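Local coordinates for protein light Chain (Clostridium botulinum, PDB 6BVD) that acts as the zinc-dependent protease domain of a mosaic botulinum neurotoxin and probably cleaves a neuronal SNARE protein, as other clostridial neurotoxin light chains do, at residues 72-77 with 162-167; 199-204 with 375-380; 203-208 with 361-366; 217-222 with 405-410; 253-258 with 368-373. One frame throughout, in Å; residues are numbered along the deposited sequence. Where two conformers were deposited one is given.

How the contacts relate
All five contacts lie in the zinc protease domain. Contacts 2, 3 and 4 gather at the five-stranded antiparallel sheet. Contact 2 pairs strands 201-208 and 373-377, contact 4 pairs 215-219 with the edge strand 406-408, and contact 3 sets a loop against strand 201-208. The centres of contacts 3 and 4 are about 7 Å apart, those of 2 and 4 about 10 Å. Contacts 2 and 4 alternate along the chain, so distant sequence is interleaved in one sheet. Contact 5 joins the loop before strand 262-263 to the loop leading into strand 373-377. Contact 1 closes first and touches contact 2. The loop of contact 3 brings the side chain of Arg-365 to about 6 Å from the zinc.

Contact 1 (72-77 with 162-167); sequences DGYFDP and PDLTTN
An Asx turn at Asp-163, within the type I beta turn from Asp-163 to Thr-166, receives the loop 72-77, which meets it through Tyr-74. The Asp-163 carboxylate is the centre of this surface contact. Its OD1 accepts the backbone N of Tyr-74 at 3.2 Å, and this N-H comes from above the carboxylate plane, 49° out of it. The same oxygen takes Thr-165 OG1 at 2.6 Å and Thr-165 N at 2.9 Å. Three donors thus grip one atom and should fix the rotation of the carboxylate. Thr-165 OG1 can reach it because chi1 of 68° sets the hydroxyl between its own N and carbonyl carbon. In return, Leu-164 N donates to Tyr-74 O at 2.9 Å, almost in line with the carbonyl. Leu-164 CD1 touches the edge of the Tyr-74 ring at CD2. Water 1 joins the two loops by donating to Pro-162 O and accepting from Asp-76 N. The contact ties the loop after helix 65-70 to the one before strand 168-171. Leu-164 O also bonds to Ser-198 OG. The Phe-75 ring crosses the Asp-163 carboxylate obliquely, with the planes 37° apart, and its CD1 lies 3.2 Å from Pro-162 O.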
# COMPACT_ATOMS: atom_id res chain seq x y z
N ASP A 72 23.89 25.31 -2.93
CA ASP A 72 23.28 24.13 -3.55
C ASP A 72 21.87 23.82 -3.03
O ASP A 72 21.21 22.92 -3.55
CB ASP A 72 24.18 22.91 -3.36
CG ASP A 72 25.31 22.87 -4.39
OD1 ASP A 72 25.15 23.46 -5.48
OD2 ASP A 72 26.36 22.26 -4.09
N GLY A 73 21.40 24.57 -2.03
CA GLY A 73 20.10 24.28 -1.43
C GLY A 73 18.89 25.01 -2.01
O GLY A 73 18.96 25.62 -3.08
N TYR A 74 17.76 24.95 -1.31
CA TYR A 74 16.55 25.63 -1.75
C TYR A 74 15.80 26.17 -0.53
O TYR A 74 15.66 25.48 0.48
CB TYR A 74 15.66 24.69 -2.58
CG TYR A 74 14.42 25.37 -3.09
CD1 TYR A 74 14.51 26.29 -4.13
CD2 TYR A 74 13.18 25.14 -2.52
CE1 TYR A 74 13.38 26.94 -4.60
CE2 TYR A 74 12.04 25.79 -2.98
CZ TYR A 74 12.16 26.69 -4.03
OH TYR A 74 11.05 27.37 -4.50
N PHE A 75 15.27 27.38 -0.65
CA PHE A 75 14.69 28.09 0.48
C PHE A 75 13.29 28.58 0.16
O PHE A 75 13.05 29.07 -0.93
CB PHE A 75 15.58 29.26 0.88
CG PHE A 75 16.94 28.84 1.35
CD1 PHE A 75 17.18 28.66 2.71
CD2 PHE A 75 17.95 28.58 0.44
CE1 PHE A 75 18.42 28.25 3.15
CE2 PHE A 75 19.20 28.16 0.88
CZ PHE A 75 19.43 27.98 2.24
N ASP A 76 12.39 28.42 1.11
CA ASP A 76 11.02 28.95 1.01
C ASP A 76 10.40 29.02 2.41
O ASP A 76 10.06 27.99 3.01
CB ASP A 76 10.18 28.08 0.08
CG ASP A 76 8.80 28.65 -0.17
OD1 ASP A 76 8.35 29.54 0.61
OD2 ASP A 76 8.15 28.20 -1.14
N PRO A 77 10.24 30.24 2.94
CA PRO A 77 9.77 30.44 4.31
C PRO A 77 8.34 29.97 4.49
O PRO A 77 7.92 29.81 5.61
CB PRO A 77 9.88 31.96 4.52
CG PRO A 77 10.67 32.46 3.37
CD PRO A 77 10.46 31.52 2.25
N PRO A 162 15.62 25.88 7.65
CA PRO A 162 15.68 26.86 6.56
C PRO A 162 15.87 26.25 5.17
O PRO A 162 15.15 26.66 4.26
CB PRO A 162 16.88 27.74 6.95
CG PRO A 162 16.80 27.76 8.45
CD PRO A 162 16.40 26.33 8.82
N ASP A 163 16.83 25.35 5.03
CA ASP A 163 17.11 24.71 3.73
C ASP A 163 16.20 23.49 3.54
O ASP A 163 16.37 22.48 4.22
CB ASP A 163 18.60 24.32 3.65
CG ASP A 163 19.03 23.89 2.23
OD1 ASP A 163 18.18 23.42 1.43
OD2 ASP A 163 20.24 24.04 1.93
N LEU A 164 15.25 23.60 2.62
CA LEU A 164 14.28 22.53 2.38
C LEU A 164 14.91 21.25 1.84
O LEU A 164 14.23 20.23 1.81
CB LEU A 164 13.20 22.97 1.41
CG LEU A 164 12.40 24.20 1.81
CD1 LEU A 164 11.37 24.47 0.77
CD2 LEU A 164 11.75 23.99 3.17
N THR A 165 16.18 21.29 1.41
CA THR A 165 16.84 20.09 0.88
C THR A 165 17.71 19.38 1.93
O THR A 165 18.20 18.27 1.70
CB THR A 165 17.73 20.44 -0.34
OG1 THR A 165 18.84 21.23 0.10
CG2 THR A 165 16.96 21.27 -1.36
N THR A 166 17.86 19.97 3.11
CA THR A 166 18.74 19.39 4.14
C THR A 166 17.97 18.52 5.13
O THR A 166 17.09 19.00 5.83
CB THR A 166 19.47 20.51 4.94
OG1 THR A 166 20.16 21.36 4.04
CG2 THR A 166 20.45 19.93 5.95
N ASN A 167 18.30 17.23 5.20
CA ASN A 167 17.82 16.36 6.27
C ASN A 167 18.91 16.21 7.31
O ASN A 167 20.10 16.22 6.96
CB ASN A 167 17.43 15.00 5.71
CG ASN A 167 16.46 15.12 4.58
OD1 ASN A 167 15.38 15.72 4.72
ND2 ASN A 167 16.83 14.56 3.44
O HOH W 1 13.20 28.35 3.85

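Contact 2 (199-204 with 375-380); sequences PEYATA and PFYLPN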
# COMPACT_ATOMS: atom_id res chain seq x y z
N PRO A 199 10.66 15.21 2.78
CA PRO A 199 10.49 14.18 1.73
C PRO A 199 10.25 14.71 0.32
O PRO A 199 10.50 13.97 -0.65
CB PRO A 199 9.26 13.39 2.21
CG PRO A 199 8.48 14.39 3.00
CD PRO A 199 9.52 15.24 3.72
N GLU A 200 9.74 15.92 0.18
CA GLU A 200 9.38 16.46 -1.12
C GLU A 200 10.51 17.18 -1.88
O GLU A 200 10.29 17.60 -3.01
CB GLU A 200 8.22 17.44 -0.98
CG GLU A 200 6.94 16.78 -0.47
CD GLU A 200 5.75 17.71 -0.52
OE1 GLU A 200 5.67 18.64 0.31
OE2 GLU A 200 4.92 17.55 -1.42
N TYR A 201 11.67 17.35 -1.27
CA TYR A 201 12.81 18.03 -1.93
C TYR A 201 14.00 17.08 -1.94
O TYR A 201 14.39 16.55 -0.90
CB TYR A 201 13.13 19.36 -1.24
CG TYR A 201 12.02 20.39 -1.43
CD1 TYR A 201 12.03 21.27 -2.51
CD2 TYR A 201 10.93 20.42 -0.56
CE1 TYR A 201 11.00 22.18 -2.70
CE2 TYR A 201 9.89 21.32 -0.75
CZ TYR A 201 9.94 22.20 -1.81
OH TYR A 201 8.90 23.09 -1.98
N ALA A 202 14.55 16.83 -3.12
CA ALA A 202 15.49 15.74 -3.30
C ALA A 202 16.59 16.14 -4.25
O ALA A 202 16.45 17.10 -5.00
CB ALA A 202 14.78 14.52 -3.83
N THR A 203 17.70 15.40 -4.22
CA THR A 203 18.73 15.60 -5.21
C THR A 203 18.81 14.33 -6.07
O THR A 203 18.22 13.31 -5.71
CB THR A 203 20.11 15.90 -4.56
OG1 THR A 203 20.45 14.85 -3.64
CG2 THR A 203 20.07 17.24 -3.83
N ALA A 204 19.51 14.43 -7.18
CA ALA A 204 19.77 13.32 -8.09
C ALA A 204 21.26 12.99 -8.09
O ALA A 204 22.09 13.79 -7.63
CB ALA A 204 19.32 13.67 -9.51
N PRO A 375 18.67 21.15 -6.90
CA PRO A 375 17.73 20.15 -6.39
C PRO A 375 16.37 20.13 -7.08
O PRO A 375 16.07 21.00 -7.91
CB PRO A 375 17.58 20.56 -4.92
CG PRO A 375 17.64 22.03 -4.95
CD PRO A 375 18.69 22.36 -6.05
N PHE A 376 15.56 19.14 -6.71
CA PHE A 376 14.26 18.88 -7.32
C PHE A 376 13.10 18.89 -6.32
O PHE A 376 13.25 18.48 -5.18
CB PHE A 376 14.27 17.52 -8.03
CG PHE A 376 15.28 17.44 -9.14
CD1 PHE A 376 14.96 17.86 -10.42
CD2 PHE A 376 16.55 16.94 -8.92
CE1 PHE A 376 15.91 17.82 -11.48
CE2 PHE A 376 17.50 16.90 -9.97
CZ PHE A 376 17.16 17.33 -11.24
N TYR A 377 11.95 19.37 -6.78
CA TYR A 377 10.70 19.18 -6.06
C TYR A 377 10.00 17.92 -6.60
O TYR A 377 9.99 17.70 -7.83
CB TYR A 377 9.83 20.40 -6.22
CG TYR A 377 8.46 20.35 -5.58
CD1 TYR A 377 8.31 20.16 -4.21
CD2 TYR A 377 7.31 20.56 -6.34
CE1 TYR A 377 7.05 20.16 -3.63
CE2 TYR A 377 6.05 20.55 -5.77
CZ TYR A 377 5.93 20.35 -4.41
OH TYR A 377 4.68 20.35 -3.84
N LEU A 378 9.46 17.09 -5.71
CA LEU A 378 8.72 15.88 -6.07
C LEU A 378 7.24 16.08 -5.76
O LEU A 378 6.80 15.78 -4.65
CB LEU A 378 9.22 14.67 -5.29
CG LEU A 378 10.74 14.51 -5.21
CD1 LEU A 378 11.13 13.30 -4.41
CD2 LEU A 378 11.30 14.44 -6.62
N PRO A 379 6.47 16.60 -6.73
CA PRO A 379 5.08 17.04 -6.51
C PRO A 379 4.04 15.94 -6.27
O PRO A 379 2.97 16.27 -5.71
CB PRO A 379 4.77 17.79 -7.80
CG PRO A 379 5.63 17.12 -8.84
CD PRO A 379 6.90 16.80 -8.12
N ASN A 380 4.31 14.70 -6.67
CA ASN A 380 3.28 13.66 -6.65
C ASN A 380 3.63 12.34 -6.00
O ASN A 380 3.30 11.28 -6.54
CB ASN A 380 2.84 13.38 -8.10
CG ASN A 380 2.33 14.61 -8.80
OD1 ASN A 380 2.91 15.06 -9.80
ND2 ASN A 380 1.26 15.20 -8.27
O HOH W 2 4.94 15.19 -2.86
O HOH W 3 4.08 20.55 -1.26
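Tyr-201 and Tyr-377 form a non-hydrogen-bonded pair where strands 201-208 and 373-377 run antiparallel in the five-stranded sheet. Ala-202 and Phe-376 are the next, hydrogen-bonded pair. Their bonds are Ala-202 N to Phe-376 O, 2.9 Å, and Phe-376 N to Ala-202 O, 2.8 Å. Leu-378 N carries the ladder one step past the strand by donating to Glu-200 O. Packing differs on the two faces. On the Tyr-201 and Tyr-377 face, CD1 of Tyr-377 sits over the rim of the Tyr-201 ring, 3.5 Å from its CZ. The ring planes are 39° apart. Tyr-201 also meets Tyr-79 edge-to-face. On the face of Ala-202 and Phe-376, Ala-202 CB touches Leu-378 CD1, and Ala-204 CB lies 3.7 Å from Phe-376 CE2. Ile-219 of the neighbouring strand packs on this face as well. The polar part is the Glu-200 carboxylate. Its side chain runs beside that of Tyr-377 in the same direction, and its main partners lie elsewhere: OE2 pairs with Lys-88 and OE1 with Tyr-79. Water 2 donates to Glu-200 OE2 and Leu-378 O. Water 3 lies in the plane of the Tyr-377 ring at its edge, 2.7 Å from Tyr-377 OH.

Contact 3 (203-208 with 361-366); sequences TAFNDI and KIKTRL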
# COMPACT_ATOMS: atom_id res chain seq x y z
N THR A 203 17.70 15.40 -4.22
CA THR A 203 18.73 15.60 -5.21
C THR A 203 18.81 14.33 -6.07
O THR A 203 18.22 13.31 -5.71
CB THR A 203 20.11 15.90 -4.56
OG1 THR A 203 20.45 14.85 -3.64
CG2 THR A 203 20.07 17.24 -3.83
N ALA A 204 19.51 14.43 -7.18
CA ALA A 204 19.77 13.32 -8.09
C ALA A 204 21.26 12.99 -8.09
O ALA A 204 22.09 13.79 -7.63
CB ALA A 204 19.32 13.67 -9.51
N PHE A 205 21.61 11.80 -8.58
CA PHE A 205 23.02 11.42 -8.70
C PHE A 205 23.30 10.99 -10.14
O PHE A 205 22.37 10.75 -10.89
CB PHE A 205 23.36 10.30 -7.72
CG PHE A 205 22.49 9.06 -7.87
CD1 PHE A 205 22.88 8.02 -8.72
CD2 PHE A 205 21.29 8.96 -7.19
CE1 PHE A 205 22.08 6.89 -8.86
CE2 PHE A 205 20.48 7.84 -7.35
CZ PHE A 205 20.88 6.81 -8.17
N ASN A 206 24.58 10.84 -10.51
CA ASN A 206 24.93 10.46 -11.88
C ASN A 206 25.42 9.02 -11.95
O ASN A 206 26.02 8.50 -11.01
CB ASN A 206 26.01 11.41 -12.44
CG ASN A 206 26.34 11.13 -13.89
OD1 ASN A 206 27.32 10.44 -14.19
ND2 ASN A 206 25.53 11.66 -14.80
N ASP A 207 25.16 8.35 -13.07
CA ASP A 207 25.70 7.02 -13.32
C ASP A 207 25.78 6.78 -14.82
O ASP A 207 24.98 7.30 -15.59
CB ASP A 207 24.85 5.92 -12.67
CG ASP A 207 25.50 4.54 -12.81
OD1 ASP A 207 26.76 4.48 -12.82
OD2 ASP A 207 24.78 3.53 -12.99
N ILE A 208 26.77 6.00 -15.21
CA ILE A 208 27.04 5.73 -16.61
C ILE A 208 26.59 4.30 -16.91
O ILE A 208 27.06 3.37 -16.28
CB ILE A 208 28.55 5.91 -16.92
CG1 ILE A 208 29.00 7.34 -16.59
CG2 ILE A 208 28.89 5.54 -18.36
CD1 ILE A 208 30.21 7.43 -15.67
N LYS A 361 15.64 -2.81 -4.24
CA LYS A 361 15.75 -2.54 -5.67
C LYS A 361 15.52 -1.08 -5.98
O LYS A 361 14.77 -0.72 -6.91
CB LYS A 361 14.77 -3.44 -6.46
CG LYS A 361 15.08 -4.90 -6.26
CD LYS A 361 14.10 -5.75 -7.07
CE LYS A 361 14.61 -7.17 -7.23
NZ LYS A 361 14.50 -7.92 -5.95
N ILE A 362 16.17 -0.24 -5.16
CA ILE A 362 16.29 1.17 -5.38
C ILE A 362 17.72 1.49 -5.86
O ILE A 362 18.68 0.94 -5.35
CB ILE A 362 15.99 1.96 -4.05
CG1 ILE A 362 14.50 1.84 -3.67
CG2 ILE A 362 16.38 3.41 -4.21
CD1 ILE A 362 14.19 2.48 -2.22
N LYS A 363 17.85 2.30 -6.89
CA LYS A 363 19.19 2.72 -7.34
C LYS A 363 19.68 3.82 -6.43
O LYS A 363 18.91 4.71 -6.09
CB LYS A 363 19.18 3.20 -8.79
CG LYS A 363 20.61 3.30 -9.39
CD LYS A 363 20.60 3.87 -10.83
CE LYS A 363 21.97 3.77 -11.53
NZ LYS A 363 22.50 2.35 -11.67
N THR A 364 20.95 3.77 -6.05
CA THR A 364 21.52 4.85 -5.27
C THR A 364 22.89 5.24 -5.81
O THR A 364 23.45 4.59 -6.75
CB THR A 364 21.59 4.46 -3.77
OG1 THR A 364 21.68 5.64 -2.97
CG2 THR A 364 22.73 3.54 -3.47
N ARG A 365 23.38 6.32 -5.25
CA ARG A 365 24.64 6.94 -5.60
C ARG A 365 25.81 6.00 -5.39
O ARG A 365 25.77 5.07 -4.59
CB ARG A 365 24.83 8.22 -4.76
CG ARG A 365 24.78 7.91 -3.30
CD ARG A 365 24.88 9.16 -2.38
NE ARG A 365 24.47 8.84 -1.01
CZ ARG A 365 24.58 9.69 0.02
NH1 ARG A 365 25.10 10.90 -0.15
NH2 ARG A 365 24.16 9.33 1.25
N LEU A 366 26.92 6.29 -6.07
CA LEU A 366 28.10 5.44 -6.01
C LEU A 366 28.78 5.38 -4.66
O LEU A 366 29.49 4.42 -4.36
CB LEU A 366 29.11 5.91 -7.07
CG LEU A 366 28.74 5.41 -8.47
CD1 LEU A 366 29.69 5.95 -9.54
CD2 LEU A 366 28.75 3.88 -8.50
O HOH W 4 26.67 8.58 -8.02
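Phe-205 lays one ring face on the backbone of Thr-364 and Arg-365, and this is the tight part of the contact. Arg-365 N stands over the ring centre, 3.6 Å above the plane. The carbonyl carbon of Thr-364 sits nearer the rim. Phe-205 CE1 comes within 3.4 Å of Thr-364 O. The ring reaches the loop because chi1 of 57° places CG between the backbone N and the carbonyl carbon. Lys-363 CG meets the ring at its edge, in plane, 3.7 Å from Phe-205 CZ. From there the lysine runs on past the ring and bends at chi4.

The Asp-207 side is polar and more exposed. Lys-363 NZ forms a salt bridge with Asp-207 OD2 at 2.9 Å, and the two side chains cross at about a right angle. The ammonium comes from the anti side of the carboxylate, 31° out of its plane. It also makes a cation-pi contact with Phe-218. The loose end is at Asn-206 and Leu-366, where water 4 donates to Asn-206 O and accepts from Leu-366 N. It bridges the strand to the loop where the backbones do not bond directly.

Strand 201-208 is flanked by 215-219 and 373-377. The loop follows helix 353-360, whose Glu-353 binds Arg-365 NH2 and Thr-364 OG1. Arg-365 also touches His-228, a zinc ligand on helix 222-237.

Contact 4 (217-222 with 405-410); sequences LFIKDP and QNIGSD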
# COMPACT_ATOMS: atom_id res chain seq x y z
N LEU A 217 21.06 11.08 -15.14
CA LEU A 217 20.75 11.45 -13.76
C LEU A 217 19.59 10.59 -13.23
O LEU A 217 18.65 10.27 -13.96
CB LEU A 217 20.38 12.93 -13.65
CG LEU A 217 21.54 13.93 -13.80
CD1 LEU A 217 21.05 15.37 -13.65
CD2 LEU A 217 22.64 13.62 -12.78
N PHE A 218 19.67 10.21 -11.95
CA PHE A 218 18.64 9.42 -11.30
C PHE A 218 18.16 10.11 -10.02
O PHE A 218 18.97 10.52 -9.21
CB PHE A 218 19.17 8.02 -10.98
CG PHE A 218 19.44 7.17 -12.21
CD1 PHE A 218 20.64 7.31 -12.90
CD2 PHE A 218 18.50 6.25 -12.67
CE1 PHE A 218 20.91 6.54 -14.05
CE2 PHE A 218 18.77 5.45 -13.80
CZ PHE A 218 19.98 5.61 -14.50
N ILE A 219 16.85 10.28 -9.87
CA ILE A 219 16.34 10.92 -8.67
C ILE A 219 16.35 9.89 -7.51
O ILE A 219 16.18 8.68 -7.71
CB ILE A 219 14.91 11.52 -8.89
CG1 ILE A 219 14.51 12.49 -7.76
CG2 ILE A 219 13.88 10.42 -9.08
CD1 ILE A 219 15.29 13.80 -7.78
N LYS A 220 16.59 10.38 -6.31
CA LYS A 220 16.68 9.53 -5.14
C LYS A 220 15.28 9.20 -4.63
O LYS A 220 14.40 10.06 -4.67
CB LYS A 220 17.54 10.21 -4.05
CG LYS A 220 19.03 10.36 -4.49
CD LYS A 220 19.78 11.37 -3.64
CE LYS A 220 21.19 11.49 -4.23
NZ LYS A 220 21.93 12.65 -3.68
N ASP A 221 15.09 7.97 -4.17
CA ASP A 221 13.82 7.51 -3.58
C ASP A 221 13.73 8.05 -2.14
O ASP A 221 14.56 7.73 -1.33
CB ASP A 221 13.75 5.98 -3.60
CG ASP A 221 12.40 5.43 -3.12
OD1 ASP A 221 11.87 5.96 -2.12
OD2 ASP A 221 11.88 4.48 -3.75
N PRO A 222 12.72 8.89 -1.83
CA PRO A 222 12.61 9.44 -0.46
C PRO A 222 12.57 8.38 0.64
O PRO A 222 13.01 8.70 1.74
CB PRO A 222 11.29 10.22 -0.50
CG PRO A 222 11.17 10.67 -1.90
CD PRO A 222 11.72 9.48 -2.73
N GLN A 405 13.50 5.88 -12.02
CA GLN A 405 14.25 6.95 -11.37
C GLN A 405 15.02 7.82 -12.37
O GLN A 405 15.50 8.90 -12.03
CB GLN A 405 15.22 6.36 -10.35
CG GLN A 405 14.54 5.60 -9.20
CD GLN A 405 15.57 4.93 -8.29
OE1 GLN A 405 15.70 3.71 -8.26
NE2 GLN A 405 16.33 5.74 -7.56
N ASN A 406 15.10 7.36 -13.62
CA ASN A 406 15.87 8.10 -14.64
C ASN A 406 15.15 9.39 -15.07
O ASN A 406 14.09 9.33 -15.69
CB ASN A 406 16.10 7.22 -15.88
CG ASN A 406 17.18 7.81 -16.80
OD1 ASN A 406 17.24 9.03 -17.00
ND2 ASN A 406 18.02 6.95 -17.37
N ILE A 407 15.73 10.56 -14.80
CA ILE A 407 15.00 11.78 -15.09
C ILE A 407 15.58 12.57 -16.27
O ILE A 407 15.07 13.63 -16.63
CB ILE A 407 14.93 12.70 -13.83
CG1 ILE A 407 16.33 12.96 -13.28
CG2 ILE A 407 14.04 12.03 -12.76
CD1 ILE A 407 16.38 13.99 -12.11
N GLY A 408 16.63 12.06 -16.89
CA GLY A 408 17.21 12.76 -18.02
C GLY A 408 18.71 12.62 -18.10
O GLY A 408 19.34 12.04 -17.23
N SER A 409 19.31 13.19 -19.14
CA SER A 409 20.74 13.04 -19.36
C SER A 409 21.58 13.88 -18.38
O SER A 409 22.52 13.36 -17.77
CB SER A 409 21.08 13.39 -20.81
OG SER A 409 20.75 14.74 -21.07
N ASP A 410 21.28 15.17 -18.26
CA ASP A 410 21.97 16.02 -17.29
C ASP A 410 21.14 17.26 -16.97
O ASP A 410 20.07 17.44 -17.54
CB ASP A 410 23.35 16.44 -17.84
CG ASP A 410 23.27 17.16 -19.18
OD1 ASP A 410 22.15 17.49 -19.64
OD2 ASP A 410 24.33 17.40 -19.80
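Gln-405 bonds to Ile-219 twice, once through its backbone and once through its side chain. Its O accepts from Ile-219 N at 2.9 Å. Its extended side chain turns NE2 onto Ile-219 O, also at 2.9 Å. That bond is nearly straight, 173° at the hydrogen, and the acceptor lies in the amide plane. The other amide atom, OE1, accepts from Lys-363 N and Asn-394 ND2, so both ends of the amide are held.

Further along, Leu-217 N donates to Gly-408 O at 2.9 Å, and Ile-407 N donates to Leu-217 O. These bonds place the short, weakly bonded strand 406-408 antiparallel to 215-219, at one border of the five-stranded sheet. Phe-218 and Asn-406 are a non-hydrogen-bonded pair in it. Asn-406 CG stands over one face of the Phe-218 ring, with the amide tilted 50° to it and ND2 3.7 Å from Phe-218 CZ. With CG anti to the backbone N (chi1 -166°), Asn-406 OD1 reaches Gly-408 N and closes an Asx turn. Leu-217 points to the other face, and its CB packs on Ile-407 CG1. Leu-217 CD1 reaches the backbone of Asp-410, the N-cap of helix 411-419. The side chains of Ile-407 and Ile-219 cross at about a right angle, with Ile-407 CG2 4.0 Å from Ile-219 CB.

Contact 5 (253-258 with 368-373); sequences QSYMKV and YLAENF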
# COMPACT_ATOMS: atom_id res chain seq x y z
N GLN A 253 38.15 9.98 -6.36
CA GLN A 253 37.71 9.37 -7.60
C GLN A 253 36.81 10.33 -8.38
O GLN A 253 36.27 11.28 -7.81
CB GLN A 253 37.04 8.04 -7.30
CG GLN A 253 37.97 7.09 -6.57
CD GLN A 253 37.37 5.73 -6.36
OE1 GLN A 253 36.16 5.55 -6.46
NE2 GLN A 253 38.21 4.74 -6.10
N SER A 254 36.68 10.09 -9.68
CA SER A 254 36.02 11.05 -10.57
C SER A 254 34.56 11.30 -10.19
O SER A 254 34.04 12.38 -10.47
CB SER A 254 36.09 10.59 -12.03
OG SER A 254 35.72 9.23 -12.15
N TYR A 255 33.91 10.32 -9.56
CA TYR A 255 32.51 10.47 -9.18
C TYR A 255 32.32 11.34 -7.94
O TYR A 255 31.20 11.77 -7.64
CB TYR A 255 31.85 9.09 -8.92
CG TYR A 255 32.10 8.48 -7.54
CD1 TYR A 255 31.30 8.83 -6.44
CD2 TYR A 255 33.07 7.49 -7.34
CE1 TYR A 255 31.49 8.26 -5.19
CE2 TYR A 255 33.26 6.90 -6.08
CZ TYR A 255 32.46 7.29 -5.01
OH TYR A 255 32.64 6.75 -3.74
N MET A 256 33.40 11.53 -7.19
CA MET A 256 33.38 12.24 -5.90
C MET A 256 33.48 13.76 -6.01
O MET A 256 34.16 14.29 -6.92
CB MET A 256 34.52 11.76 -5.00
CG MET A 256 34.43 10.35 -4.48
SD MET A 256 35.98 9.93 -3.64
CE MET A 256 35.63 8.26 -3.05
N LYS A 257 32.82 14.45 -5.09
CA LYS A 257 33.03 15.87 -4.87
C LYS A 257 33.41 16.11 -3.39
O LYS A 257 32.56 16.03 -2.50
CB LYS A 257 31.78 16.68 -5.25
CG LYS A 257 32.06 18.17 -5.28
CD LYS A 257 30.83 19.02 -5.12
CE LYS A 257 31.22 20.49 -5.09
NZ LYS A 257 30.03 21.39 -5.16
N VAL A 258 34.70 16.33 -3.13
CA VAL A 258 35.20 16.44 -1.76
C VAL A 258 35.54 17.90 -1.40
O VAL A 258 36.20 18.57 -2.18
CB VAL A 258 36.48 15.59 -1.54
CG1 VAL A 258 36.75 15.44 -0.06
CG2 VAL A 258 36.32 14.22 -2.16
N TYR A 368 29.03 7.93 -0.55
CA TYR A 368 28.63 9.13 0.17
C TYR A 368 29.15 10.44 -0.45
O TYR A 368 28.46 11.45 -0.44
CB TYR A 368 29.11 9.06 1.63
CG TYR A 368 28.61 10.26 2.40
CD1 TYR A 368 27.30 10.29 2.89
CD2 TYR A 368 29.43 11.37 2.61
CE1 TYR A 368 26.83 11.40 3.58
CE2 TYR A 368 28.96 12.49 3.28
CZ TYR A 368 27.65 12.48 3.77
OH TYR A 368 27.17 13.58 4.45
N LEU A 369 30.36 10.40 -1.01
CA LEU A 369 30.99 11.59 -1.55
C LEU A 369 30.56 11.91 -2.97
O LEU A 369 31.15 12.81 -3.60
CB LEU A 369 32.51 11.46 -1.51
CG LEU A 369 33.10 11.47 -0.09
CD1 LEU A 369 34.59 11.13 -0.07
CD2 LEU A 369 32.83 12.82 0.63
N ALA A 370 29.57 11.18 -3.48
CA ALA A 370 29.09 11.41 -4.84
C ALA A 370 28.49 12.81 -4.98
O ALA A 370 27.92 13.36 -4.02
CB ALA A 370 28.05 10.35 -5.26
N GLU A 371 28.58 13.37 -6.19
CA GLU A 371 28.06 14.71 -6.43
C GLU A 371 26.54 14.68 -6.36
O GLU A 371 25.90 13.74 -6.86
CB GLU A 371 28.54 15.25 -7.79
CG GLU A 371 28.26 16.73 -8.02
CD GLU A 371 28.83 17.27 -9.35
OE1 GLU A 371 29.56 16.52 -10.03
OE2 GLU A 371 28.56 18.45 -9.68
N ASN A 372 25.96 15.70 -5.74
CA ASN A 372 24.51 15.89 -5.73
C ASN A 372 24.11 16.81 -6.86
O ASN A 372 24.82 17.77 -7.14
CB ASN A 372 24.03 16.47 -4.38
CG ASN A 372 24.31 15.55 -3.22
OD1 ASN A 372 24.18 14.34 -3.33
ND2 ASN A 372 24.72 16.13 -2.10
N PHE A 373 22.99 16.50 -7.52
CA PHE A 373 22.49 17.36 -8.60
C PHE A 373 21.07 17.86 -8.34
O PHE A 373 20.24 17.16 -7.74
CB PHE A 373 22.54 16.64 -9.95
CG PHE A 373 23.93 16.27 -10.40
CD1 PHE A 373 24.67 17.13 -11.19
CD2 PHE A 373 24.50 15.08 -10.00
CE1 PHE A 373 25.95 16.80 -11.60
CE2 PHE A 373 25.78 14.73 -10.40
CZ PHE A 373 26.51 15.59 -11.21
O HOH W 5 32.05 8.10 -1.08
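Met-256 packs along Leu-369 from CB to the sulfur. Its CB lies 3.8 Å from Leu-369 O and close to Leu-369 CB. A chi1 of -69° sets CG anti to the carbonyl carbon, where it meets Leu-369 CB at 3.7 Å. The same CG sits over the rim of one face of the Tyr-255 ring. SD is 4.0 Å from Leu-369 CD1 and accepts a weak hydrogen bond from Gln-253 N. CE continues the extended chain beyond it.

The backbones meet as a single beta bridge between Met-256 and Ala-370, at the last residue of the type I turn from Gln-253 to Met-256. Lys-257 N donates to Leu-369 O at 2.8 Å, nearly straight. The second bond, Glu-371 N to Tyr-255 O, is long and weak at 3.4 Å. This bridge ties the loop before strand 262-263 to the one leading into strand 373-377. Tyr-255 turns its edge toward Ala-370, and its CD1 is 3.8 Å from Ala-370 CB. Water 5 links Tyr-255 OH to Leu-369 N, accepting from the latter. Leu-369 also packs on Phe-267 of helix 264-270, the helix that carries the zinc ligand Glu-266. Val-258 CG2 reaches Leu-369 CD1 at 4.1 Å.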